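Local coordinates for protein 3-ketosteroid-delta4-5alpha-dehydrogenase (Rhodococcus jostii, PDB 4AT2) that catalyses the FAD-dependent dehydrogenation of 3-ketosteroids, introducing a double bond between C4 and C5, a reaction of steroid catabolism, at residues Tyr49-Val54 with Met203-Leu208; Ala56-Ala61 with Glu210-Leu215; Leu377-Lys382 with Leu438-Phe443. One frame throughout, in Å; residues are numbered along the deposited sequence.

Contact 1: residues Tyr49-Val54 with Met203-Leu208; sequences YGIAGV and MLMKPL. With FAD (flavin-adenine dinucleotide), chain D.
Met-205 curls into the hollow formed by Tyr-49, Gly-50 and Ile-51, the glycine-rich turn, consistent with a Rossmann-type GxGxxG motif, that runs along the FAD diphosphate; Gly-50 is the N-cap of helix 51-62. Bends at chi2 (-54°) and chi3 (-70°) lay the thioether along backbone: CE is 3.6 Å from Gly-50 O, and SD is 3.7 Å from Ile-51 N. On the cofactor side Gly-50 leaves no room for a side chain: a beta-carbon would lie only 2.0 Å from FAD O5B.

Beside the sulfur, Ile-51 is the bump and helix 203-208 the notch. Its CD1 enters between two leucines one turn apart, 3.6 Å from Leu-204 CD2 and 3.5 Å from Leu-208 CD1. The other branch, CG2, lies 3.5 Å from FAD O2P, and the two branches thus face different surroundings, one the phosphate and the other the leucines. Val-54 takes the next place along the helix: CG1 meets Leu-208 CB at 3.8 Å while CG2 rests against that residue's carbonyl group, the two side chains crossing at about a right angle. Leu-492 and Ser-496 of helix 490-507 touch Ile-51 as well, and Trp-138 touches Leu-208.

No hydrogen bond joins the two segments, which leaves shape to hold them. The polar grip goes to the diphosphate instead, where Ala-52 N donates to FAD O2P over 3.3 Å at a nearly straight 173°.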
# COMPACT_ATOMS: atom_id res chain seq x y z
N TYR A 49 9.95 -1.25 26.42
CA TYR A 49 10.75 -0.20 27.04
C TYR A 49 11.65 0.51 26.02
O TYR A 49 12.88 0.57 26.18
CB TYR A 49 11.60 -0.81 28.17
CG TYR A 49 11.97 0.13 29.30
CD1 TYR A 49 11.91 1.53 29.14
CD2 TYR A 49 12.41 -0.37 30.52
CE1 TYR A 49 12.26 2.38 30.18
CE2 TYR A 49 12.76 0.47 31.56
CZ TYR A 49 12.69 1.84 31.38
OH TYR A 49 13.05 2.68 32.41
N GLY A 50 11.03 1.02 24.97
CA GLY A 50 11.72 1.86 23.98
C GLY A 50 11.24 3.29 24.15
O GLY A 50 10.83 3.68 25.23
N ILE A 51 11.27 4.07 23.07
CA ILE A 51 10.95 5.50 23.20
C ILE A 51 9.50 5.76 23.63
O ILE A 51 9.26 6.59 24.51
CB ILE A 51 11.31 6.33 21.93
CG1 ILE A 51 11.07 7.82 22.18
CG2 ILE A 51 10.52 5.88 20.71
CD1 ILE A 51 11.88 8.35 23.35
N ALA A 52 8.56 5.06 23.00
CA ALA A 52 7.15 5.27 23.30
C ALA A 52 6.87 4.85 24.73
O ALA A 52 6.18 5.55 25.47
CB ALA A 52 6.28 4.47 22.35
N GLY A 53 7.44 3.72 25.12
CA GLY A 53 7.22 3.18 26.46
C GLY A 53 7.76 4.07 27.56
O GLY A 53 7.06 4.34 28.55
N VAL A 54 8.99 4.56 27.39
CA VAL A 54 9.59 5.39 28.45
C VAL A 54 8.85 6.72 28.59
O VAL A 54 8.60 7.18 29.72
CB VAL A 54 11.12 5.54 28.32
CG1 VAL A 54 11.50 6.43 27.13
CG2 VAL A 54 11.73 6.06 29.62
N MET A 203 21.20 8.71 23.49
CA MET A 203 21.17 9.93 24.30
C MET A 203 19.80 10.61 24.33
O MET A 203 19.63 11.62 25.02
CB MET A 203 22.29 10.92 23.91
CG MET A 203 23.61 10.66 24.63
SD MET A 203 23.49 10.48 26.43
CE MET A 203 22.85 12.09 26.88
N LEU A 204 18.84 10.05 23.60
CA LEU A 204 17.44 10.35 23.86
C LEU A 204 16.95 9.43 24.98
O LEU A 204 16.36 9.90 25.95
CB LEU A 204 16.59 10.17 22.60
CG LEU A 204 15.07 10.23 22.74
CD1 LEU A 204 14.59 11.56 23.33
CD2 LEU A 204 14.41 9.97 21.40
N MET A 205 17.22 8.13 24.85
CA MET A 205 16.73 7.13 25.81
C MET A 205 17.26 7.29 27.23
O MET A 205 16.49 7.22 28.19
CB MET A 205 17.07 5.71 25.34
CG MET A 205 16.12 5.12 24.33
SD MET A 205 14.38 5.13 24.82
CE MET A 205 14.34 3.93 26.13
N LYS A 206 18.57 7.47 27.37
CA LYS A 206 19.22 7.46 28.69
C LYS A 206 18.65 8.51 29.66
O LYS A 206 18.25 8.14 30.77
CB LYS A 206 20.75 7.57 28.55
CG LYS A 206 21.51 7.52 29.86
CD LYS A 206 23.00 7.60 29.60
CE LYS A 206 23.81 7.27 30.84
NZ LYS A 206 24.28 8.52 31.51
N PRO A 207 18.59 9.80 29.26
CA PRO A 207 17.99 10.79 30.17
C PRO A 207 16.52 10.51 30.52
O PRO A 207 16.09 10.78 31.64
CB PRO A 207 18.10 12.12 29.41
CG PRO A 207 19.11 11.89 28.35
CD PRO A 207 19.08 10.43 28.01
N LEU A 208 15.76 9.97 29.57
CA LEU A 208 14.35 9.63 29.82
C LEU A 208 14.23 8.48 30.81
O LEU A 208 13.39 8.50 31.71
CB LEU A 208 13.62 9.32 28.51
CG LEU A 208 13.51 10.47 27.49
CD1 LEU A 208 12.61 10.08 26.32
CD2 LEU A 208 12.97 11.74 28.11
PA FAD D . 11.49 0.29 20.27
O1A FAD D . 12.31 1.47 20.60
O2A FAD D . 12.08 -0.80 19.49
O5B FAD D . 10.93 -0.31 21.65
C5B FAD D . 10.04 -1.44 21.65
C4B FAD D . 10.41 -2.34 22.85
O4B FAD D . 9.38 -3.35 22.89
C3B FAD D . 11.73 -3.06 22.59
O3B FAD D . 12.61 -2.86 23.72
C2B FAD D . 11.32 -4.53 22.41
O2B FAD D . 12.35 -5.41 22.93
C1B FAD D . 10.04 -4.60 23.24
N9A FAD D . 9.13 -5.70 22.85
C8A FAD D . 8.92 -6.22 21.64
N7A FAD D . 8.01 -7.18 21.75
C5A FAD D . 7.64 -7.26 23.05
C6A FAD D . 6.77 -8.04 23.74
N6A FAD D . 6.06 -8.96 23.08
N1A FAD D . 6.59 -7.91 25.06
C2A FAD D . 7.31 -6.95 25.77
N3A FAD D . 8.20 -6.15 25.05
C4A FAD D . 8.34 -6.34 23.71
N1 FAD D . 13.79 6.84 13.63
C2 FAD D . 13.85 8.19 13.92
O2 FAD D . 12.81 8.81 14.10
N3 FAD D . 15.09 8.84 14.00
C4 FAD D . 16.27 8.14 13.76
O4 FAD D . 17.34 8.74 13.83
C4X FAD D . 16.21 6.77 13.47
N5 FAD D . 17.33 6.06 13.21
C5X FAD D . 17.23 4.81 12.70
C6 FAD D . 18.36 4.16 12.19
C7 FAD D . 18.26 2.87 11.68
C7M FAD D . 19.43 2.26 11.18
C8 FAD D . 17.02 2.21 11.67
C8M FAD D . 16.85 0.90 11.18
C9 FAD D . 15.90 2.85 12.19
C9A FAD D . 15.99 4.16 12.69
N10 FAD D . 14.90 4.81 13.17
C10 FAD D . 14.97 6.13 13.41
C1' FAD D . 13.64 4.11 13.51
C2' FAD D . 13.49 4.03 15.04
O2' FAD D . 14.70 3.46 15.53
C3' FAD D . 12.30 3.14 15.43
O3' FAD D . 11.20 3.25 14.50
C4' FAD D . 11.82 3.51 16.84
O4' FAD D . 12.93 3.39 17.74
C5' FAD D . 10.69 2.58 17.30
O5' FAD D . 10.22 3.03 18.59
P FAD D . 9.28 2.08 19.48
O1P FAD D . 8.05 1.75 18.74
O2P FAD D . 9.19 2.68 20.85
O3P FAD D . 10.11 0.68 19.47

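Contact 2: residues Ala56-Ala61 with Glu210-Leu215; sequences ASIEAA and ETAEKL
Helices 56-61 and 210-214 run roughly parallel, their axes 9.0 Å apart at a signed crossing angle of 31°, and come closest at Ile-58 and Ala-212, whose CA atoms are 5.1 Å apart. The small alanine is consistent with so close an approach: its CB meets Ile-58 CG1 at 4.0 Å.

Ile-58 spreads its branches over three residues. With CG1 anti to the carbonyl carbon (chi1 -70°), CD1 reaches the methyl of Thr-211, 4.0 Å from its CG2, while CG2 turns toward Leu-215 CD1, also at 4.0 Å. Both partners cross the isoleucine at about a right angle. The threonine hydroxyl is bonded to Pro-207 O in its own helix, consistent with a fixed rotation that leaves CG2 toward Ile-58.

Helix 51-62 is the connection between strands 45-47 and 67-70, neighbours in the parallel sheet of the FAD-binding fold, and helix 202-214 leads into strand 218-220 at the edge of that sheet. Val-67 touches Ala-61, and Val-217 both Ala-61 and Ala-212. Cutting Ile-58 back to an alanine would probably open a gap between the helices, leaving the Thr-211 methyl without its partner and Leu-215 CD1 without the CG2 it packs on.

One turn further on, Ala-61 CB packs on Leu-215 CB at 3.8 Å, and Leu-215 reaches across to helix 56-61, CD1 lying 3.8 Å from Ile-58 O.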
# COMPACT_ATOMS: atom_id res chain seq x y z
N ALA A 56 5.67 7.28 27.90
CA ALA A 56 4.40 6.96 28.55
C ALA A 56 4.61 6.80 30.04
O ALA A 56 3.82 7.30 30.84
CB ALA A 56 3.80 5.69 27.96
N SER A 57 5.69 6.11 30.42
CA SER A 57 5.95 5.83 31.83
C SER A 57 6.20 7.12 32.62
O SER A 57 5.72 7.25 33.75
CB SER A 57 7.11 4.84 32.02
OG SER A 57 8.37 5.47 31.90
N ILE A 58 6.91 8.07 32.00
CA ILE A 58 7.20 9.35 32.66
C ILE A 58 5.91 10.10 32.96
O ILE A 58 5.69 10.55 34.09
CB ILE A 58 8.18 10.22 31.84
CG1 ILE A 58 9.56 9.57 31.86
CG2 ILE A 58 8.24 11.65 32.37
CD1 ILE A 58 10.50 10.11 30.79
N GLU A 59 5.05 10.22 31.95
CA GLU A 59 3.81 10.96 32.14
C GLU A 59 2.90 10.26 33.13
O GLU A 59 2.30 10.91 33.99
CB GLU A 59 3.08 11.21 30.81
CG GLU A 59 3.79 12.20 29.89
CD GLU A 59 3.65 13.66 30.32
OE1 GLU A 59 3.26 13.94 31.47
OE2 GLU A 59 3.95 14.56 29.50
N ALA A 60 2.81 8.93 33.05
CA ALA A 60 1.91 8.20 33.94
C ALA A 60 2.38 8.34 35.40
O ALA A 60 1.56 8.54 36.30
CB ALA A 60 1.81 6.74 33.53
N ALA A 61 3.69 8.27 35.61
CA ALA A 61 4.26 8.40 36.95
C ALA A 61 4.09 9.82 37.50
O ALA A 61 3.78 10.00 38.68
CB ALA A 61 5.72 7.99 36.95
N GLU A 210 16.51 7.69 33.11
CA GLU A 210 16.88 8.31 34.39
C GLU A 210 15.69 9.03 35.01
O GLU A 210 15.44 8.90 36.21
CB GLU A 210 18.04 9.29 34.20
CG GLU A 210 19.36 8.64 33.80
CD GLU A 210 20.46 9.67 33.58
OE1 GLU A 210 20.18 10.78 33.09
OE2 GLU A 210 21.62 9.35 33.91
N THR A 211 14.96 9.78 34.19
CA THR A 211 13.78 10.51 34.63
C THR A 211 12.72 9.54 35.17
O THR A 211 12.19 9.73 36.26
CB THR A 211 13.20 11.38 33.49
OG1 THR A 211 14.19 12.34 33.07
CG2 THR A 211 11.94 12.12 33.93
N ALA A 212 12.44 8.50 34.39
CA ALA A 212 11.45 7.49 34.81
C ALA A 212 11.85 6.78 36.11
O ALA A 212 11.01 6.55 36.98
CB ALA A 212 11.22 6.49 33.70
N GLU A 213 13.13 6.45 36.25
CA GLU A 213 13.60 5.75 37.45
C GLU A 213 13.46 6.61 38.70
O GLU A 213 13.02 6.13 39.74
CB GLU A 213 15.04 5.25 37.27
CG GLU A 213 15.12 4.10 36.28
CD GLU A 213 16.53 3.59 36.03
OE1 GLU A 213 17.50 4.26 36.43
OE2 GLU A 213 16.66 2.52 35.40
N LYS A 214 13.79 7.90 38.58
CA LYS A 214 13.65 8.82 39.70
C LYS A 214 12.19 9.03 40.10
O LYS A 214 11.90 9.34 41.26
CB LYS A 214 14.33 10.16 39.41
CG LYS A 214 15.82 10.12 39.67
CD LYS A 214 16.51 11.41 39.24
CE LYS A 214 17.97 11.43 39.69
NZ LYS A 214 18.12 11.65 41.16
N LEU A 215 11.28 8.83 39.16
CA LEU A 215 9.85 8.92 39.43
C LEU A 215 9.29 7.65 40.07
O LEU A 215 8.13 7.63 40.49
CB LEU A 215 9.09 9.22 38.13
CG LEU A 215 9.13 10.67 37.67
CD1 LEU A 215 8.83 10.77 36.18
CD2 LEU A 215 8.13 11.48 38.48

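Contact 3: residues Leu377-Lys382 with Leu438-Phe443; sequences LRVQPK and LDLRGF
Lys-382 and Asp-439 each hold CG anti to the backbone N (chi1 177° and -171°); the two side chains run side by side, and a bend at chi3 of the lysine (-77°) lays its end beside the carboxylate. NZ then donates to OD2 of Asp-439 over 2.8 Å, on the anti side and somewhat out of the carboxylate plane.

Arg-441 grips the same group side-on: its NH2 reaches Asp-439 OD2 at 2.9 Å from above the carboxylate plane, and its NE takes Asp-439 OD1 on the syn side. The backbone N of Arg-441 also donates to OD1, from the opposite face to NE, which makes an Asx turn at the end of strand 435-439, just before the type II beta turn from Leu-440 to Phe-443.

Most of the buried surface, however, is apolar and centres on Val-379 and Leu-438. Val-379 CG2 meets Phe-443 CE2 at 3.6 Å, and Val-379 CB packs on Leu-438 CD2 at 3.8 Å; Leu-440 CD2 sits above one face of the Phe-443 ring, offset toward its rim. A water bridges the backbones, donating to Gln-380 O at 2.8 Å and accepting from Asp-439 N at 2.9 Å. These contacts join the loop leading into strand 383-385 to the end of its antiparallel neighbour, strand 435-439.

With each oxygen of Asp-439 taking two donors, its carboxylate is likely to stay ionised and fixed in rotation, although exposed Lys-382 touches a crystal neighbour and its bond may be less persistent in solution.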
# COMPACT_ATOMS: atom_id res chain seq x y z
N LEU A 377 29.62 4.09 3.17
CA LEU A 377 28.67 4.09 2.06
C LEU A 377 29.23 4.74 0.79
O LEU A 377 28.49 5.02 -0.15
CB LEU A 377 27.34 4.75 2.46
CG LEU A 377 26.58 4.08 3.61
CD1 LEU A 377 25.27 4.80 3.84
CD2 LEU A 377 26.35 2.58 3.38
N ARG A 378 30.55 4.98 0.77
CA ARG A 378 31.17 5.53 -0.43
C ARG A 378 31.37 4.44 -1.48
O ARG A 378 32.47 3.89 -1.64
CB ARG A 378 32.49 6.23 -0.11
CG ARG A 378 32.30 7.55 0.62
CD ARG A 378 33.60 7.99 1.27
NE ARG A 378 33.49 9.31 1.89
CZ ARG A 378 34.43 9.84 2.67
NH1 ARG A 378 35.54 9.15 2.95
NH2 ARG A 378 34.27 11.06 3.17
N VAL A 379 30.29 4.13 -2.20
CA VAL A 379 30.29 3.11 -3.25
C VAL A 379 31.26 3.48 -4.35
O VAL A 379 31.31 4.64 -4.78
CB VAL A 379 28.86 2.95 -3.82
CG1 VAL A 379 28.84 1.97 -4.99
CG2 VAL A 379 27.89 2.50 -2.73
N GLN A 380 32.08 2.51 -4.78
CA GLN A 380 33.01 2.70 -5.88
C GLN A 380 32.28 2.50 -7.21
O GLN A 380 31.37 1.68 -7.29
CB GLN A 380 34.17 1.71 -5.78
CG GLN A 380 35.08 1.96 -4.58
CD GLN A 380 35.93 3.22 -4.72
OE1 GLN A 380 36.20 3.69 -5.83
NE2 GLN A 380 36.35 3.77 -3.59
N PRO A 381 32.68 3.24 -8.25
CA PRO A 381 32.07 3.05 -9.56
C PRO A 381 32.30 1.63 -10.08
O PRO A 381 33.39 1.07 -9.90
CB PRO A 381 32.83 4.04 -10.46
CG PRO A 381 33.44 5.02 -9.53
CD PRO A 381 33.78 4.22 -8.31
N LYS A 382 31.28 1.06 -10.73
CA LYS A 382 31.44 -0.22 -11.41
C LYS A 382 32.03 -0.03 -12.80
O LYS A 382 32.92 -0.79 -13.22
CB LYS A 382 30.10 -0.97 -11.51
CG LYS A 382 30.21 -2.28 -12.28
CD LYS A 382 28.98 -3.17 -12.11
CE LYS A 382 28.98 -3.88 -10.77
NZ LYS A 382 27.72 -4.66 -10.56
N LEU A 438 27.97 4.27 -10.95
CA LEU A 438 27.83 3.39 -9.81
C LEU A 438 26.59 2.53 -10.03
O LEU A 438 25.53 3.05 -10.39
CB LEU A 438 27.62 4.19 -8.52
CG LEU A 438 28.80 4.90 -7.85
CD1 LEU A 438 29.47 5.92 -8.77
CD2 LEU A 438 28.30 5.56 -6.56
N ASP A 439 26.73 1.22 -9.81
CA ASP A 439 25.60 0.29 -9.88
C ASP A 439 24.85 0.30 -8.56
O ASP A 439 25.33 -0.23 -7.55
CB ASP A 439 26.11 -1.12 -10.20
CG ASP A 439 24.99 -2.10 -10.50
OD1 ASP A 439 23.80 -1.75 -10.31
OD2 ASP A 439 25.32 -3.23 -10.92
N LEU A 440 23.68 0.93 -8.56
CA LEU A 440 22.89 1.09 -7.34
C LEU A 440 21.56 0.34 -7.48
O LEU A 440 20.55 0.73 -6.89
CB LEU A 440 22.67 2.58 -7.03
CG LEU A 440 23.95 3.39 -6.83
CD1 LEU A 440 23.65 4.87 -6.66
CD2 LEU A 440 24.73 2.87 -5.64
N ARG A 441 21.58 -0.73 -8.27
CA ARG A 441 20.44 -1.65 -8.33
C ARG A 441 20.38 -2.48 -7.05
O ARG A 441 21.40 -2.99 -6.60
CB ARG A 441 20.54 -2.54 -9.56
CG ARG A 441 20.40 -1.75 -10.85
CD ARG A 441 20.65 -2.61 -12.08
NE ARG A 441 22.03 -3.06 -12.15
CZ ARG A 441 22.54 -3.68 -13.21
NH1 ARG A 441 21.78 -3.90 -14.28
NH2 ARG A 441 23.81 -4.08 -13.20
N GLY A 442 19.19 -2.59 -6.46
CA GLY A 442 19.04 -3.36 -5.22
C GLY A 442 19.75 -2.77 -4.01
O GLY A 442 20.31 -3.50 -3.18
N PHE A 443 19.70 -1.44 -3.90
CA PHE A 443 20.37 -0.73 -2.82
C PHE A 443 19.42 -0.20 -1.75
O PHE A 443 19.79 0.64 -0.93
CB PHE A 443 21.23 0.41 -3.38
CG PHE A 443 22.68 0.06 -3.53
CD1 PHE A 443 23.07 -0.97 -4.39
CD2 PHE A 443 23.64 0.75 -2.81
CE1 PHE A 443 24.41 -1.30 -4.53
CE2 PHE A 443 24.99 0.41 -2.95
CZ PHE A 443 25.36 -0.60 -3.81
O HOH W 1 29.08 0.45 -8.36

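Overall arrangement
From the N terminus, the chain passes through 49-54 and 56-61 on helix 51-62 before making a long excursion and returning through 203-208 and 210-215 on helix 202-214. Contacts 1 and 2 each close a loop with 148 residues between the segments, and the two loops cross because their segments alternate. Their centres are 10 Å apart, and Leu-208 O meets Ile-58 CD1 at 3.4 Å between them. Together they pair two helices of the FAD-binding fold. Contact 3 follows in series on the other side of the chain's centre, its nearest atoms about 20 Å from contact 1; its shorter loop ties the segment after helix 361-369 to the end of strand 435-439 in the antiparallel sheet.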